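Local coordinates for attachment invasion locus protein (Yersinia pestis, PDB 3QRA) that mediates adhesion to host cells and promotes bacterial invasion of them, by a mechanism not yet known, as an outer-membrane beta-barrel, at residues Ser6-Tyr11 and Val131-Tyr136; Ser14-Asp19 and Gly67-Tyr72. All coordinates share one frame; numbering follows the deposited sequence.

Contact 1 of 2, residues Ser6-Tyr11 and Val131-Tyr136; sequences SISIGY and VIDASY. With C8E ((hydroxyethyloxy)tri(ethyloxy)octane), chain B; C8E ((hydroxyethyloxy)tri(ethyloxy)octane), chain G; C8E ((hydroxyethyloxy)tri(ethyloxy)octane), chain H.
Inside the closed eight-stranded antiparallel outer-membrane beta-barrel, Ser6 and Ser8 of strand 5-18 meet Val131 and Asp133 of strand 130-141. The strands are not neighbours in the sheet. Strand 144-156 lies between them, and Ile7 and Ile9 pair by backbone hydrogen bonds with its Tyr155 and Ala153. The side chains therefore meet over the inner face of this strand, with no hydrogen bond between the segments. The backbones are nearest at Ser6 and Val131, whose CA atoms are 7.0 Å apart. There Val131 CG2 reaches Ser6 CB at 3.8 Å and lies 4.0 Å from Ser6 OG, so this methyl packs against the serine side chain. Two residues on, Ser8 OG touches Asp133 CB at 3.8 Å. The serine oxygen sits between its own backbone N and carbonyl carbon (chi1 57°) and meets the methylene of Asp133, not its carboxylate. The carboxylate is held elsewhere: OD2 in a salt bridge with Lys33, OD1 by hydrogen bonds from Tyr89 and Gln123. Lys33 also bonds Ser135 OG, and these partners satisfy the buried acid. Several of the alternate, outward-facing residues meet detergent, consistent with a membrane-facing surface. C8E (chain B) runs past Ile7, Ile9 and Tyr11, with its C3 3.7 Å from Ile9 CG2. C8E (chain H) packs on Tyr136, with C8 3.5 Å from Tyr136 CD2. On Tyr11, C6 of C8E (chain G) lies 3.5 Å above the ring plane, over the ring centre.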
ATOM      1  N   SER A   6       7.777 -15.732  -0.313  1.00 24.00           N
ATOM      2  CA  SER A   6       7.751 -14.861  -1.484  1.00 23.89           C
ATOM      3  C   SER A   6       8.078 -13.440  -1.048  1.00 25.02           C
ATOM      4  O   SER A   6       7.530 -12.938  -0.082  1.00 25.92           O
ATOM      5  CB  SER A   6       6.367 -14.880  -2.136  1.00 25.86           C
ATOM      6  OG  SER A   6       5.974 -16.207  -2.472  1.00 25.94           O
ATOM      7  N   ILE A   7       8.987 -12.796  -1.759  1.00 21.95           N
ATOM      8  CA  ILE A   7       9.320 -11.422  -1.441  1.00 23.31           C
ATOM      9  C   ILE A   7       9.137 -10.618  -2.717  1.00 26.42           C
ATOM     10  O   ILE A   7       9.590 -11.033  -3.797  1.00 25.07           O
ATOM     11  CB  ILE A   7      10.778 -11.308  -0.902  1.00 27.33           C
ATOM     12  CG1 ILE A   7      11.151  -9.853  -0.599  1.00 34.01           C
ATOM     13  CG2 ILE A   7      11.779 -11.932  -1.878  1.00 35.65           C
ATOM     14  CD1 ILE A   7      10.334  -9.241   0.516  1.00 43.70           C
ATOM     15  N   SER A   8       8.454  -9.486  -2.591  1.00 22.40           N
ATOM     16  CA  SER A   8       8.230  -8.621  -3.742  1.00 22.36           C
ATOM     17  C   SER A   8       8.383  -7.143  -3.417  1.00 24.39           C
ATOM     18  O   SER A   8       8.135  -6.708  -2.282  1.00 24.21           O
ATOM     19  CB  SER A   8       6.854  -8.873  -4.367  1.00 20.01           C
ATOM     20  OG  SER A   8       5.790  -8.692  -3.435  1.00 21.13           O
ATOM     21  N   ILE A   9       8.793  -6.385  -4.434  1.00 23.10           N
ATOM     22  CA  ILE A   9       8.790  -4.933  -4.348  1.00 23.21           C
ATOM     23  C   ILE A   9       7.940  -4.403  -5.490  1.00 21.81           C
ATOM     24  O   ILE A   9       7.886  -5.002  -6.566  1.00 22.49           O
ATOM     25  CB  ILE A   9      10.227  -4.320  -4.396  1.00 26.11           C
ATOM     26  CG1 ILE A   9      10.190  -2.849  -3.974  1.00 29.68           C
ATOM     27  CG2 ILE A   9      10.866  -4.483  -5.781  1.00 26.31           C
ATOM     28  CD1 ILE A   9      11.576  -2.237  -3.754  1.00 31.41           C
ATOM     29  N   GLY A  10       7.265  -3.287  -5.259  1.00 22.43           N
ATOM     30  CA  GLY A  10       6.347  -2.787  -6.261  1.00 24.07           C
ATOM     31  C   GLY A  10       6.037  -1.313  -6.163  1.00 22.26           C
ATOM     32  O   GLY A  10       6.345  -0.656  -5.165  1.00 24.04           O
ATOM     33  N   TYR A  11       5.414  -0.814  -7.222  1.00 21.89           N
ATOM     34  CA  TYR A  11       4.900   0.540  -7.277  1.00 21.51           C
ATOM     35  C   TYR A  11       3.699   0.640  -6.359  1.00 25.28           C
ATOM     36  O   TYR A  11       2.916  -0.318  -6.232  1.00 22.83           O
ATOM     37  CB  TYR A  11       4.438   0.859  -8.694  1.00 22.66           C
ATOM     38  CG  TYR A  11       5.509   0.774  -9.751  1.00 25.66           C
ATOM     39  CD1 TYR A  11       6.337   1.862 -10.013  1.00 21.15           C
ATOM     40  CD2 TYR A  11       5.675  -0.386 -10.509  1.00 24.47           C
ATOM     41  CE1 TYR A  11       7.309   1.796 -10.990  1.00 24.12           C
ATOM     42  CE2 TYR A  11       6.648  -0.463 -11.485  1.00 23.42           C
ATOM     43  CZ  TYR A  11       7.460   0.630 -11.719  1.00 27.73           C
ATOM     44  OH  TYR A  11       8.423   0.564 -12.686  1.00 28.33           O
ATOM     45  N   VAL A 131       7.069 -14.195  -8.654  1.00 23.00           N
ATOM     46  CA  VAL A 131       5.852 -13.609  -8.092  1.00 24.06           C
ATOM     47  C   VAL A 131       5.503 -12.328  -8.806  1.00 25.54           C
ATOM     48  O   VAL A 131       6.337 -11.548  -9.030  1.00 25.53           O
ATOM     49  CB  VAL A 131       6.013 -13.181  -6.651  1.00 27.46           C
ATOM     50  CG1 VAL A 131       4.703 -12.838  -6.063  1.00 30.94           C
ATOM     51  CG2 VAL A 131       6.572 -14.151  -5.902  1.00 38.67           C
ATOM     52  N   ILE A 132       4.246 -12.162  -9.124  1.00 24.63           N
ATOM     53  CA  ILE A 132       3.675 -10.892  -9.513  1.00 23.19           C
ATOM     54  C   ILE A 132       2.583 -10.619  -8.500  1.00 24.41           C
ATOM     55  O   ILE A 132       1.749 -11.479  -8.239  1.00 23.84           O
ATOM     56  CB  ILE A 132       3.091 -10.948 -10.930  1.00 27.98           C
ATOM     57  CG1 ILE A 132       4.198 -11.311 -11.930  1.00 32.54           C
ATOM     58  CG2 ILE A 132       2.428  -9.607 -11.288  1.00 26.46           C
ATOM     59  CD1 ILE A 132       3.732 -11.381 -13.356  1.00 40.21           C
ATOM     60  N   ASP A 133       2.616  -9.442  -7.891  1.00 21.32           N
ATOM     61  CA  ASP A 133       1.729  -9.144  -6.780  1.00 19.94           C
ATOM     62  C   ASP A 133       0.881  -7.926  -7.133  1.00 21.52           C
ATOM     63  O   ASP A 133       1.398  -6.962  -7.681  1.00 21.64           O
ATOM     64  CB  ASP A 133       2.556  -8.858  -5.513  1.00 21.29           C
ATOM     65  CG  ASP A 133       1.688  -8.418  -4.337  1.00 21.07           C
ATOM     66  OD1 ASP A 133       1.124  -9.307  -3.668  1.00 21.32           O
ATOM     67  OD2 ASP A 133       1.569  -7.192  -4.087  1.00 22.44           O
ATOM     68  N   ALA A 134      -0.411  -7.955  -6.817  1.00 23.17           N
ATOM     69  CA  ALA A 134      -1.229  -6.754  -7.022  1.00 22.64           C
ATOM     70  C   ALA A 134      -2.243  -6.644  -5.909  1.00 22.81           C
ATOM     71  O   ALA A 134      -2.844  -7.644  -5.517  1.00 21.74           O
ATOM     72  CB  ALA A 134      -1.934  -6.779  -8.386  1.00 23.16           C
ATOM     73  N   SER A 135      -2.431  -5.438  -5.388  1.00 19.47           N
ATOM     74  CA  SER A 135      -3.401  -5.280  -4.308  1.00 20.48           C
ATOM     75  C   SER A 135      -3.966  -3.872  -4.219  1.00 21.01           C
ATOM     76  O   SER A 135      -3.434  -2.936  -4.816  1.00 20.96           O
ATOM     77  CB  SER A 135      -2.778  -5.695  -2.962  1.00 20.37           C
ATOM     78  OG  SER A 135      -1.927  -4.687  -2.444  1.00 20.14           O
ATOM     79  N   TYR A 136      -5.065  -3.752  -3.482  1.00 18.97           N
ATOM     80  CA  TYR A 136      -5.681  -2.467  -3.188  1.00 17.67           C
ATOM     81  C   TYR A 136      -5.807  -2.333  -1.674  1.00 20.30           C
ATOM     82  O   TYR A 136      -6.013  -3.324  -0.949  1.00 19.77           O
ATOM     83  CB  TYR A 136      -7.059  -2.339  -3.854  1.00 20.33           C
ATOM     84  CG  TYR A 136      -7.803  -1.093  -3.427  1.00 19.28           C
ATOM     85  CD1 TYR A 136      -7.510   0.144  -4.000  1.00 25.55           C
ATOM     86  CD2 TYR A 136      -8.797  -1.146  -2.451  1.00 23.77           C
ATOM     87  CE1 TYR A 136      -8.188   1.290  -3.611  1.00 26.69           C
ATOM     88  CE2 TYR A 136      -9.473   0.005  -2.052  1.00 26.03           C
ATOM     89  CZ  TYR A 136      -9.160   1.213  -2.636  1.00 28.66           C
ATOM     90  OH  TYR A 136      -9.820   2.363  -2.257  1.00 32.82           O
TER
HETATM   91  C1  C8E B   1      13.558  -6.126  -2.391  1.00 45.98           C
HETATM   92  C2  C8E B   1      13.163  -7.503  -2.912  1.00 50.45           C
HETATM   93  C3  C8E B   1      12.464  -7.404  -4.264  1.00 44.41           C
HETATM   94  C4  C8E B   1      13.091  -8.340  -5.291  1.00 46.50           C
HETATM   95  C5  C8E B   1      13.565  -7.576  -6.526  1.00 38.76           C
HETATM   96  C6  C8E B   1      12.625  -7.854  -7.693  1.00 39.56           C
HETATM   97  C7  C8E B   1      12.682  -6.748  -8.742  1.00 39.72           C
HETATM   98  C8  C8E B   1      11.360  -6.634  -9.494  1.00 44.10           C
HETATM   99  O9  C8E B   1      10.987  -5.273  -9.520  1.00 46.91           O
HETATM  100  C10 C8E B   1       9.835  -5.004 -10.290  1.00 23.85           C
HETATM  101  C11 C8E B   1       8.941  -4.132  -9.422  1.00 31.78           C
HETATM  102  O12 C8E B   1       7.819  -3.702 -10.158  1.00 36.90           O
HETATM  103  C13 C8E B   1       7.039  -4.784 -10.573  1.00 25.11           C
HETATM  104  C14 C8E B   1       6.260  -4.417 -11.820  1.00 35.27           C
HETATM  105  O15 C8E B   1       5.266  -5.402 -12.007  1.00 44.11           O
HETATM  106  C16 C8E B   1       5.766  -6.543 -12.672  1.00 45.02           C
HETATM  107  C17 C8E B   1       6.288  -6.171 -14.053  1.00 57.73           C
HETATM  108  C1  C8E G   6       0.470   0.819  -9.166  1.00 39.62           C
HETATM  109  C2  C8E G   6       1.090   1.887 -10.069  1.00 46.79           C
HETATM  110  C3  C8E G   6       1.996   1.257 -11.123  1.00 54.10           C
HETATM  111  C4  C8E G   6       2.315   2.221 -12.264  1.00 53.50           C
HETATM  112  C5  C8E G   6       3.438   1.681 -13.147  1.00 52.45           C
HETATM  113  C6  C8E G   6       4.649   2.610 -13.168  1.00 53.08           C
HETATM  114  C7  C8E G   6       5.084   2.907 -14.600  1.00 55.25           C
HETATM  115  C8  C8E G   6       6.190   3.954 -14.649  1.00 48.64           C
HETATM  116  C1  C8E H   7      -5.842  -6.906  -7.644  1.00 50.15           C
HETATM  117  C2  C8E H   7      -6.633  -6.182  -6.561  1.00 58.01           C
HETATM  118  C3  C8E H   7      -7.917  -6.929  -6.215  1.00 64.76           C
HETATM  119  C4  C8E H   7      -8.421  -6.544  -4.827  1.00 66.63           C
HETATM  120  C5  C8E H   7      -9.874  -6.076  -4.863  1.00 62.07           C
HETATM  121  C6  C8E H   7     -10.036  -4.672  -4.287  1.00 58.96           C
HETATM  122  C7  C8E H   7     -11.260  -3.984  -4.881  1.00 58.50           C
HETATM  123  C8  C8E H   7     -11.415  -2.560  -4.363  1.00 65.43           C
HETATM  124  O9  C8E H   7     -11.953  -1.740  -5.380  1.00 69.34           O

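Contact 2 of 2, residues Ser14-Asp19 and Gly67-Tyr72; sequences SRVKED and GDFKYY. With C8E ((hydroxyethyloxy)tri(ethyloxy)octane), chain F.
Val16 and Phe69 meet at an angle, and one methyl carries the meeting. Val16 CG2 lies 3.7 Å from Phe69 CZ and 3.9 Å from Phe69 CE2, so it touches the far end of the ring obliquely. The methyl sits beside the valine backbone N, while CG1 is anti to that N (chi1 -180°). Phe69 CG is also anti to its backbone N (chi1 173°), which carries CZ toward the valine. The reach is needed because the CA atoms of Val16 and Phe69 are 9.7 Å apart. Pro27 touches both side chains. A bound C8E molecule comes within about 4 Å of the Phe69 side chain. The two segments belong to strands 5-18 and 66-81 of the closed antiparallel beta-barrel. Strands 28-37 and 42-53 lie between them in the sheet, so the contact spans the barrel interior. Further along, Ser14 and Tyr71 form a looser pair: Ser14 OG stands 4.3 Å from Tyr71 CD2, oblique to the ring. The polar ends turn to other strands. Ser14 OG is hydrogen-bonded to Thr148 and Thr51, and Tyr71 OH to Glu137 OE2. These bonds join buried hydroxyls to side chains of other strands inside the barrel. Tyr72, next in the strand, faces out and meets the ring of His96. C7 of C8E (chain F) lies 3.9 Å above one face of the Tyr72 ring, offset toward the rim, and O9 of that detergent is 3.7 Å from Tyr72 CE1.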
ATOM      1  N   SER A  14      -1.440   6.305  -4.644  1.00 24.02           N
ATOM      2  CA  SER A  14      -2.635   6.606  -3.861  1.00 26.24           C
ATOM      3  C   SER A  14      -3.493   7.667  -4.543  1.00 30.75           C
ATOM      4  O   SER A  14      -2.991   8.518  -5.288  1.00 27.75           O
ATOM      5  CB  SER A  14      -2.265   7.104  -2.453  1.00 23.75           C
ATOM      6  OG  SER A  14      -1.529   6.152  -1.708  1.00 25.42           O
ATOM      7  N   ARG A  15      -4.797   7.574  -4.299  1.00 26.90           N
ATOM      8  CA  ARG A  15      -5.748   8.638  -4.536  1.00 30.32           C
ATOM      9  C   ARG A  15      -6.195   9.103  -3.157  1.00 29.42           C
ATOM     10  O   ARG A  15      -6.434   8.286  -2.274  1.00 24.88           O
ATOM     11  CB  ARG A  15      -6.957   8.122  -5.317  1.00 30.50           C
ATOM     12  CG  ARG A  15      -6.670   7.767  -6.781  1.00 37.82           C
ATOM     13  CD  ARG A  15      -7.979   7.490  -7.523  1.00 41.80           C
ATOM     14  NE  ARG A  15      -7.772   7.273  -8.951  1.00 50.77           N
ATOM     15  N   VAL A  16      -6.278  10.414  -2.970  1.00 25.78           N
ATOM     16  CA  VAL A  16      -6.617  10.979  -1.674  1.00 28.90           C
ATOM     17  C   VAL A  16      -7.815  11.901  -1.846  1.00 31.05           C
ATOM     18  O   VAL A  16      -7.780  12.827  -2.659  1.00 31.92           O
ATOM     19  CB  VAL A  16      -5.436  11.779  -1.091  1.00 26.99           C
ATOM     20  CG1 VAL A  16      -5.802  12.357   0.268  1.00 30.52           C
ATOM     21  CG2 VAL A  16      -4.210  10.887  -0.978  1.00 25.17           C
ATOM     22  N   LYS A  17      -8.871  11.660  -1.075  1.00 28.82           N
ATOM     23  CA  LYS A  17     -10.107  12.427  -1.242  1.00 29.85           C
ATOM     24  C   LYS A  17     -10.713  12.867   0.090  1.00 35.17           C
ATOM     25  O   LYS A  17     -10.921  12.051   0.973  1.00 31.99           O
ATOM     26  CB  LYS A  17     -11.133  11.577  -2.003  1.00 27.38           C
ATOM     27  CG  LYS A  17     -12.537  12.203  -2.102  1.00 34.79           C
ATOM     28  CD  LYS A  17     -12.599  13.325  -3.112  1.00 34.72           C
ATOM     29  CE  LYS A  17     -13.939  14.075  -3.013  1.00 40.94           C
ATOM     30  NZ  LYS A  17     -14.289  14.730  -4.276  1.00 44.93           N
ATOM     31  N   GLU A  18     -10.990  14.154   0.236  1.00 35.78           N
ATOM     32  CA  GLU A  18     -11.828  14.617   1.337  1.00 36.74           C
ATOM     33  C   GLU A  18     -13.055  15.295   0.753  1.00 36.53           C
ATOM     34  O   GLU A  18     -12.935  16.071  -0.184  1.00 31.73           O
ATOM     35  CB  GLU A  18     -11.080  15.591   2.245  1.00 37.53           C
ATOM     36  CG  GLU A  18     -11.925  16.068   3.422  1.00 42.99           C
ATOM     37  CD  GLU A  18     -11.193  17.042   4.321  1.00 50.44           C
ATOM     38  OE1 GLU A  18      -9.949  17.127   4.221  1.00 47.55           O
ATOM     39  OE2 GLU A  18     -11.869  17.730   5.118  1.00 55.22           O
ATOM     40  N   ASP A  19     -14.237  14.999   1.288  1.00 38.84           N
ATOM     41  CA  ASP A  19     -15.454  15.621   0.761  1.00 33.86           C
ATOM     42  C   ASP A  19     -15.316  17.135   0.769  1.00 35.13           C
ATOM     43  O   ASP A  19     -14.959  17.729   1.787  1.00 37.95           O
ATOM     44  CB  ASP A  19     -16.697  15.185   1.551  1.00 42.51           C
ATOM     45  CG  ASP A  19     -17.015  13.708   1.375  1.00 41.73           C
ATOM     46  OD1 ASP A  19     -16.491  13.093   0.418  1.00 55.14           O
ATOM     47  N   GLY A  67       2.024  22.336  -0.426  1.00 41.44           N
ATOM     48  CA  GLY A  67       1.583  21.225   0.387  1.00 41.70           C
ATOM     49  C   GLY A  67       2.520  20.037   0.306  1.00 40.18           C
ATOM     50  O   GLY A  67       3.293  19.880  -0.641  1.00 42.88           O
ATOM     51  N   ASP A  68       2.444  19.193   1.322  1.00 38.35           N
ATOM     52  CA  ASP A  68       3.278  18.005   1.410  1.00 37.74           C
ATOM     53  C   ASP A  68       2.397  16.933   2.016  1.00 35.89           C
ATOM     54  O   ASP A  68       1.639  17.210   2.942  1.00 39.07           O
ATOM     55  CB  ASP A  68       4.485  18.284   2.309  1.00 50.13           C
ATOM     56  CG  ASP A  68       5.460  17.130   2.358  1.00 56.55           C
ATOM     57  OD1 ASP A  68       6.617  17.315   1.931  1.00 64.27           O
ATOM     58  OD2 ASP A  68       5.083  16.042   2.837  1.00 65.81           O
ATOM     59  N   PHE A  69       2.486  15.719   1.483  1.00 28.81           N
ATOM     60  CA  PHE A  69       1.650  14.615   1.933  1.00 33.27           C
ATOM     61  C   PHE A  69       2.477  13.354   2.020  1.00 32.53           C
ATOM     62  O   PHE A  69       3.322  13.093   1.155  1.00 31.53           O
ATOM     63  CB  PHE A  69       0.476  14.386   0.975  1.00 37.43           C
ATOM     64  CG  PHE A  69      -0.328  13.149   1.288  1.00 40.11           C
ATOM     65  CD1 PHE A  69      -1.349  13.187   2.234  1.00 40.70           C
ATOM     66  CD2 PHE A  69      -0.060  11.942   0.646  1.00 38.09           C
ATOM     67  CE1 PHE A  69      -2.083  12.041   2.535  1.00 36.30           C
ATOM     68  CE2 PHE A  69      -0.797  10.800   0.935  1.00 31.76           C
ATOM     69  CZ  PHE A  69      -1.810  10.855   1.878  1.00 31.31           C
ATOM     70  N   LYS A  70       2.229  12.571   3.066  1.00 26.75           N
ATOM     71  CA  LYS A  70       2.873  11.272   3.207  1.00 26.28           C
ATOM     72  C   LYS A  70       1.887  10.292   3.807  1.00 25.56           C
ATOM     73  O   LYS A  70       1.122  10.643   4.702  1.00 26.92           O
ATOM     74  CB  LYS A  70       4.098  11.382   4.113  1.00 36.04           C
ATOM     75  N   TYR A  71       1.903   9.083   3.298  1.00 22.78           N
ATOM     76  CA  TYR A  71       1.090   7.988   3.791  1.00 22.02           C
ATOM     77  C   TYR A  71       1.950   6.744   3.912  1.00 28.15           C
ATOM     78  O   TYR A  71       2.674   6.413   3.058  1.00 24.37           O
ATOM     79  CB  TYR A  71      -0.041   7.703   2.824  1.00 23.54           C
ATOM     80  CG  TYR A  71      -0.876   6.462   3.120  1.00 23.26           C
ATOM     81  CD1 TYR A  71      -1.851   6.480   4.069  1.00 23.07           C
ATOM     82  CD2 TYR A  71      -0.677   5.288   2.427  1.00 22.09           C
ATOM     83  CE1 TYR A  71      -2.616   5.364   4.318  1.00 23.96           C
ATOM     84  CE2 TYR A  71      -1.458   4.179   2.675  1.00 23.72           C
ATOM     85  CZ  TYR A  71      -2.422   4.230   3.624  1.00 23.81           C
ATOM     86  OH  TYR A  71      -3.181   3.148   3.879  1.00 25.73           O
ATOM     87  N   TYR A  72       1.827   6.054   5.010  1.00 22.62           N
ATOM     88  CA  TYR A  72       2.302   4.736   5.039  1.00 24.84           C
ATOM     89  C   TYR A  72       1.479   3.762   5.840  1.00 24.79           C
ATOM     90  O   TYR A  72       0.641   4.143   6.597  1.00 22.35           O
ATOM     91  CB  TYR A  72       3.707   4.656   5.459  1.00 36.22           C
ATOM     92  CG  TYR A  72       4.008   5.164   6.776  1.00 37.43           C
ATOM     93  CD1 TYR A  72       4.362   6.485   6.954  1.00 37.34           C
ATOM     94  CD2 TYR A  72       4.040   4.308   7.856  1.00 46.51           C
ATOM     95  CE1 TYR A  72       4.671   6.946   8.202  1.00 52.40           C
ATOM     96  CE2 TYR A  72       4.365   4.737   9.118  1.00 51.67           C
ATOM     97  CZ  TYR A  72       4.687   6.062   9.314  1.00 56.63           C
ATOM     98  OH  TYR A  72       5.011   6.482  10.599  1.00 60.81           O
TER
HETATM   99  C1  C8E F   5      11.687   0.514   4.345  1.00 59.86           C
HETATM  100  C2  C8E F   5      11.180   1.951   4.348  1.00 63.34           C
HETATM  101  C3  C8E F   5      10.803   2.394   5.757  1.00 66.83           C
HETATM  102  C4  C8E F   5      10.865   3.912   5.899  1.00 67.49           C
HETATM  103  C5  C8E F   5       9.527   4.466   6.373  1.00 73.48           C
HETATM  104  C6  C8E F   5       9.706   5.326   7.618  1.00 79.29           C
HETATM  105  C7  C8E F   5       8.522   6.263   7.828  1.00 82.05           C
HETATM  106  C8  C8E F   5       8.652   7.004   9.153  1.00 86.98           C
HETATM  107  O9  C8E F   5       8.010   8.257   9.064  1.00 90.21           O

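How the contacts relate
Both contacts use strand 5-18, first through residues 6-11 and then through residues 14-19. Their centres are 22 Å apart, on opposite sides of the chain's centre, so they lie at two different levels of the barrel. Contact 1 skips one strand across the closure of the barrel, while contact 2 skips two strands in the other direction. In sequence, contact 2 is nested inside the loop closed by contact 1. Contact 1 is nearer the chain termini, probably the periplasmic end. Contact 1 sets two serines against a valine methyl and an aspartate methylene; contact 2 is led by an apolar pair. Detergent lies on outward-facing tyrosines beside both, and a further molecule comes near Phe69.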